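Local coordinates for protein peroxiredoxin (Clostridioides difficile, PDB 6TSB) that combines a probable thiol peroxidase with a chitin-hydrolysing family 18 domain in one spore coat protein, this chain being the chitinase domain, at residues R166-T180 with A196-D208. Numbering follows the deposited sequence.
Sequences RDVIGDDKWLSVAGT and APIIDYFNLMSYD
Over one face of the Trp174 indole, offset toward its rim, lies the CD2-CE2 side of Tyr201, with CE2 3.6 Å from Trp174 CZ3 and the planes inclined at 47°. The indole's own NE1 is tied to Ser176 OG, which also bonds Asp135 and so links the ring to the neighbouring strand. Phe202 has Val177 O over one face and Thr180 O at its edge, 3.4 Å from CZ. With CG anti to the backbone N (chi1 -176°), this ring leans across to the neighbouring strand, two residues beyond its partner Val177. Gly179 suits that place: lacking a side chain, it lets Phe202 CZ lie 3.5 Å from its CA. The guanidinium of Arg166 works through its edge: NE and NH2 both grip Ile198 O, while NH1 takes Gly170 O and Lys173 O, so one flat cation, held against rotation, gathers three backbone carbonyls at the N-terminal end of the two strands.

Strands 174-179 and 201-204 are parallel neighbours in the TIM barrel of this glycosidase family, joined through a helical crossover. Their ladder includes Asn203 N to Val177 O (2.8 Å) and Met205 N to Gly179 O. At its start, short, anionic Asp200 takes two donors on OD2: Leu175 N at 2.9 Å on the anti lone pair, and Arg166 NH2 in a salt bridge (2.7 Å) from above the carboxylate plane. Beta-branched Val177 suits a strand, packing on Ile199 and, toward helix 154-169, on Phe158 and Leu162.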
loop_
_atom_site.group_PDB
_atom_site.type_symbol
_atom_site.label_atom_id
_atom_site.label_comp_id
_atom_site.label_asym_id
_atom_site.label_seq_id
_atom_site.Cartn_x
_atom_site.Cartn_y
_atom_site.Cartn_z
ATOM N N ARG A 166 26.956 34.915 -16.221
ATOM C CA ARG A 166 27.902 34.738 -15.083
ATOM C C ARG A 166 28.890 35.912 -14.992
ATOM O O ARG A 166 29.278 36.296 -13.832
ATOM C CB ARG A 166 28.649 33.405 -15.196
ATOM C CG ARG A 166 29.714 33.200 -14.120
ATOM C CD ARG A 166 29.146 33.210 -12.714
ATOM N NE ARG A 166 28.434 31.961 -12.430
ATOM C CZ ARG A 166 27.684 31.723 -11.353
ATOM N NH1 ARG A 166 27.497 32.659 -10.433
ATOM N NH2 ARG A 166 27.105 30.545 -11.215
ATOM N N ASP A 167 29.360 36.415 -16.142
ATOM C CA ASP A 167 30.349 37.532 -16.204
ATOM C C ASP A 167 29.752 38.758 -15.479
ATOM O O ASP A 167 30.471 39.395 -14.706
ATOM C CB ASP A 167 30.806 37.829 -17.646
ATOM C CG ASP A 167 31.777 36.821 -18.283
ATOM O OD1 ASP A 167 32.215 35.865 -17.572
ATOM O OD2 ASP A 167 32.097 36.986 -19.505
ATOM N N VAL A 168 28.457 39.033 -15.655
ATOM C CA VAL A 168 27.778 40.243 -15.084
ATOM C C VAL A 168 27.351 39.990 -13.625
ATOM O O VAL A 168 27.685 40.825 -12.798
ATOM C CB VAL A 168 26.618 40.701 -15.997
ATOM C CG1 VAL A 168 25.774 41.805 -15.402
ATOM C CG2 VAL A 168 27.158 41.173 -17.339
ATOM N N ILE A 169 26.660 38.888 -13.301
ATOM C CA ILE A 169 26.018 38.723 -11.958
ATOM C C ILE A 169 27.067 38.379 -10.908
ATOM O O ILE A 169 26.787 38.662 -9.740
ATOM C CB ILE A 169 24.876 37.697 -11.963
ATOM C CG1 ILE A 169 25.397 36.257 -12.052
ATOM C CG2 ILE A 169 23.878 38.046 -13.055
ATOM C CD1 ILE A 169 24.338 35.189 -11.907
ATOM N N GLY A 170 28.212 37.818 -11.315
ATOM C CA GLY A 170 29.332 37.425 -10.428
ATOM C C GLY A 170 29.229 35.979 -9.938
ATOM O O GLY A 170 28.254 35.265 -10.299
ATOM N N ASP A 171 30.197 35.540 -9.128
ATOM C CA ASP A 171 30.271 34.148 -8.608
ATOM C C ASP A 171 29.334 33.991 -7.401
ATOM O O ASP A 171 28.850 32.853 -7.199
ATOM C CB ASP A 171 31.711 33.748 -8.266
ATOM C CG ASP A 171 32.680 33.826 -9.434
ATOM O OD1 ASP A 171 32.250 33.615 -10.603
ATOM O OD2 ASP A 171 33.857 34.099 -9.168
ATOM N N ASP A 172 29.062 35.080 -6.662
ATOM C CA ASP A 172 28.276 35.056 -5.397
ATOM C C ASP A 172 26.766 34.976 -5.640
ATOM O O ASP A 172 26.033 35.120 -4.668
ATOM C CB ASP A 172 28.555 36.287 -4.539
ATOM C CG ASP A 172 29.935 36.247 -3.919
ATOM O OD1 ASP A 172 30.359 35.147 -3.494
ATOM O OD2 ASP A 172 30.576 37.308 -3.877
ATOM N N LYS A 173 26.299 34.791 -6.874
ATOM C CA LYS A 173 24.852 34.638 -7.159
ATOM C C LYS A 173 24.604 33.268 -7.784
ATOM O O LYS A 173 25.465 32.721 -8.520
ATOM C CB LYS A 173 24.321 35.710 -8.116
ATOM C CG LYS A 173 24.411 37.157 -7.647
ATOM C CD LYS A 173 23.413 37.477 -6.561
ATOM C CE LYS A 173 23.629 38.834 -5.932
ATOM N NZ LYS A 173 22.756 38.968 -4.752
ATOM N N TRP A 174 23.446 32.724 -7.484
ATOM C CA TRP A 174 23.002 31.420 -7.990
ATOM C C TRP A 174 22.688 31.574 -9.468
ATOM O O TRP A 174 21.959 32.500 -9.863
ATOM C CB TRP A 174 21.813 30.963 -7.165
ATOM C CG TRP A 174 20.940 29.896 -7.734
ATOM C CD1 TRP A 174 20.357 29.823 -8.967
ATOM C CD2 TRP A 174 20.434 28.799 -6.976
ATOM N NE1 TRP A 174 19.545 28.723 -9.037
ATOM C CE2 TRP A 174 19.558 28.088 -7.819
ATOM C CE3 TRP A 174 20.637 28.367 -5.662
ATOM C CZ2 TRP A 174 18.899 26.941 -7.385
ATOM C CZ3 TRP A 174 19.970 27.246 -5.232
ATOM C CH2 TRP A 174 19.109 26.548 -6.081
ATOM N N LEU A 175 23.250 30.676 -10.257
ATOM C CA LEU A 175 22.833 30.518 -11.652
ATOM C C LEU A 175 22.545 29.038 -11.831
ATOM O O LEU A 175 23.367 28.249 -11.391
ATOM C CB LEU A 175 23.971 31.007 -12.555
ATOM C CG LEU A 175 23.797 30.689 -14.039
ATOM C CD1 LEU A 175 22.490 31.252 -14.560
ATOM C CD2 LEU A 175 24.967 31.228 -14.846
ATOM N N SER A 176 21.416 28.693 -12.433
ATOM C CA SER A 176 21.002 27.301 -12.647
ATOM C C SER A 176 20.306 27.217 -13.998
ATOM O O SER A 176 19.901 28.236 -14.534
ATOM C CB SER A 176 20.129 26.796 -11.516
ATOM O OG SER A 176 18.880 27.503 -11.444
ATOM N N VAL A 177 20.198 26.015 -14.511
ATOM C CA VAL A 177 19.632 25.723 -15.842
ATOM C C VAL A 177 18.708 24.554 -15.590
ATOM O O VAL A 177 19.115 23.646 -14.869
ATOM C CB VAL A 177 20.775 25.375 -16.807
ATOM C CG1 VAL A 177 20.279 24.690 -18.074
ATOM C CG2 VAL A 177 21.597 26.616 -17.118
ATOM N N ALA A 178 17.498 24.636 -16.102
ATOM C CA ALA A 178 16.516 23.543 -16.101
ATOM C C ALA A 178 16.707 22.787 -17.402
ATOM O O ALA A 178 16.635 23.455 -18.455
ATOM C CB ALA A 178 15.107 24.089 -16.006
ATOM N N GLY A 179 16.924 21.472 -17.317
ATOM C CA GLY A 179 17.019 20.593 -18.494
ATOM C C GLY A 179 16.759 19.133 -18.170
ATOM O O GLY A 179 16.446 18.829 -17.022
ATOM N N THR A 180 16.832 18.276 -19.185
ATOM C CA THR A 180 16.642 16.817 -19.068
ATOM C C THR A 180 18.010 16.161 -19.191
ATOM O O THR A 180 19.012 16.886 -19.418
ATOM C CB THR A 180 15.644 16.321 -20.112
ATOM O OG1 THR A 180 16.312 16.389 -21.368
ATOM C CG2 THR A 180 14.370 17.136 -20.134
ATOM N N ALA A 196 28.842 23.177 -17.203
ATOM C CA ALA A 196 29.096 22.626 -15.847
ATOM C C ALA A 196 29.815 23.633 -14.961
ATOM O O ALA A 196 29.281 23.993 -13.924
ATOM C CB ALA A 196 29.853 21.319 -15.931
ATOM N N PRO A 197 31.028 24.132 -15.317
ATOM C CA PRO A 197 31.771 25.034 -14.441
ATOM C C PRO A 197 31.197 26.459 -14.341
ATOM O O PRO A 197 31.617 27.190 -13.422
ATOM C CB PRO A 197 33.184 25.090 -15.045
ATOM C CG PRO A 197 32.981 24.752 -16.511
ATOM C CD PRO A 197 31.785 23.812 -16.540
ATOM N N ILE A 198 30.250 26.817 -15.213
ATOM C CA ILE A 198 29.627 28.174 -15.216
ATOM C C ILE A 198 28.508 28.218 -14.170
ATOM O O ILE A 198 28.445 29.207 -13.419
ATOM C CB ILE A 198 29.092 28.564 -16.606
ATOM C CG1 ILE A 198 30.199 28.599 -17.666
ATOM C CG2 ILE A 198 28.381 29.900 -16.532
ATOM C CD1 ILE A 198 29.681 28.431 -19.088
ATOM N N ILE A 199 27.638 27.210 -14.178
ATOM C CA ILE A 199 26.395 27.171 -13.355
ATOM C C ILE A 199 26.675 26.612 -11.962
ATOM O O ILE A 199 27.697 25.963 -11.753
ATOM C CB ILE A 199 25.319 26.355 -14.080
ATOM C CG1 ILE A 199 25.575 24.848 -14.038
ATOM C CG2 ILE A 199 25.167 26.852 -15.499
ATOM C CD1 ILE A 199 24.577 24.054 -14.857
ATOM N N ASP A 200 25.754 26.842 -11.039
ATOM C CA ASP A 200 25.801 26.319 -9.652
ATOM C C ASP A 200 25.041 24.997 -9.608
ATOM O O ASP A 200 25.478 24.085 -8.903
ATOM C CB ASP A 200 25.207 27.320 -8.668
ATOM C CG ASP A 200 26.045 28.574 -8.552
ATOM O OD1 ASP A 200 27.083 28.497 -7.933
ATOM O OD2 ASP A 200 25.664 29.600 -9.113
ATOM N N TYR A 201 23.969 24.873 -10.374
ATOM C CA TYR A 201 23.121 23.666 -10.367
ATOM C C TYR A 201 22.551 23.429 -11.757
ATOM O O TYR A 201 22.296 24.395 -12.479
ATOM C CB TYR A 201 21.979 23.815 -9.357
ATOM C CG TYR A 201 22.427 23.876 -7.919
ATOM C CD1 TYR A 201 22.866 22.735 -7.267
ATOM C CD2 TYR A 201 22.389 25.053 -7.195
ATOM C CE1 TYR A 201 23.309 22.778 -5.950
ATOM C CE2 TYR A 201 22.782 25.109 -5.864
ATOM C CZ TYR A 201 23.253 23.965 -5.247
ATOM O OH TYR A 201 23.629 23.978 -3.945
ATOM N N PHE A 202 22.347 22.164 -12.092
ATOM C CA PHE A 202 21.555 21.710 -13.252
ATOM C C PHE A 202 20.316 21.081 -12.641
ATOM O O PHE A 202 20.490 20.154 -11.817
ATOM C CB PHE A 202 22.339 20.714 -14.105
ATOM C CG PHE A 202 21.605 20.295 -15.351
ATOM C CD1 PHE A 202 20.633 19.312 -15.307
ATOM C CD2 PHE A 202 21.845 20.923 -16.552
ATOM C CE1 PHE A 202 19.939 18.930 -16.446
ATOM C CE2 PHE A 202 21.148 20.542 -17.695
ATOM C CZ PHE A 202 20.205 19.549 -17.644
ATOM N N ASN A 203 19.153 21.666 -12.926
ATOM C CA ASN A 203 17.844 21.294 -12.349
ATOM C C ASN A 203 17.262 20.243 -13.286
ATOM O O ASN A 203 16.593 20.599 -14.322
ATOM C CB ASN A 203 16.918 22.504 -12.122
ATOM C CG ASN A 203 17.463 23.514 -11.124
ATOM O OD1 ASN A 203 18.538 23.302 -10.531
ATOM N ND2 ASN A 203 16.757 24.633 -10.973
ATOM N N LEU A 204 17.541 18.984 -12.953
ATOM C CA LEU A 204 17.150 17.842 -13.798
ATOM C C LEU A 204 15.640 17.688 -13.699
ATOM O O LEU A 204 15.160 17.268 -12.647
ATOM C CB LEU A 204 17.914 16.582 -13.361
ATOM C CG LEU A 204 17.365 15.260 -13.901
ATOM C CD1 LEU A 204 17.256 15.275 -15.408
ATOM C CD2 LEU A 204 18.227 14.096 -13.443
ATOM N N MET A 205 14.949 17.924 -14.798
ATOM C CA MET A 205 13.474 17.777 -14.904
ATOM C C MET A 205 13.144 16.327 -15.246
ATOM O O MET A 205 12.767 16.017 -16.390
ATOM C CB MET A 205 12.900 18.754 -15.925
ATOM C CG MET A 205 13.061 20.201 -15.417
ATOM S SD MET A 205 12.269 21.456 -16.442
ATOM C CE MET A 205 12.943 21.040 -18.061
ATOM N N SER A 206 13.289 15.484 -14.233
ATOM C CA SER A 206 13.187 14.011 -14.321
ATOM C C SER A 206 11.723 13.637 -14.172
ATOM O O SER A 206 11.417 12.938 -13.207
ATOM C CB SER A 206 14.075 13.370 -13.280
ATOM O OG SER A 206 14.289 14.220 -12.158
ATOM N N TYR A 207 10.865 14.147 -15.067
ATOM C CA TYR A 207 9.398 13.907 -15.081
ATOM C C TYR A 207 8.866 14.229 -16.469
ATOM O O TYR A 207 9.671 14.497 -17.361
ATOM C CB TYR A 207 8.676 14.694 -13.985
ATOM C CG TYR A 207 9.077 16.138 -13.841
ATOM C CD1 TYR A 207 8.575 17.120 -14.687
ATOM C CD2 TYR A 207 9.961 16.528 -12.841
ATOM C CE1 TYR A 207 8.939 18.451 -14.540
ATOM C CE2 TYR A 207 10.345 17.848 -12.701
ATOM C CZ TYR A 207 9.841 18.808 -13.557
ATOM O OH TYR A 207 10.256 20.092 -13.413
ATOM N N ASP A 208 7.561 14.089 -16.663
ATOM C CA ASP A 208 6.877 14.299 -17.966
ATOM C C ASP A 208 7.376 13.319 -19.033
ATOM O O ASP A 208 7.156 13.612 -20.217
ATOM C CB ASP A 208 7.039 15.740 -18.452
ATOM C CG ASP A 208 6.075 16.714 -17.803
ATOM O OD1 ASP A 208 4.983 16.275 -17.391
ATOM O OD2 ASP A 208 6.426 17.912 -17.718
#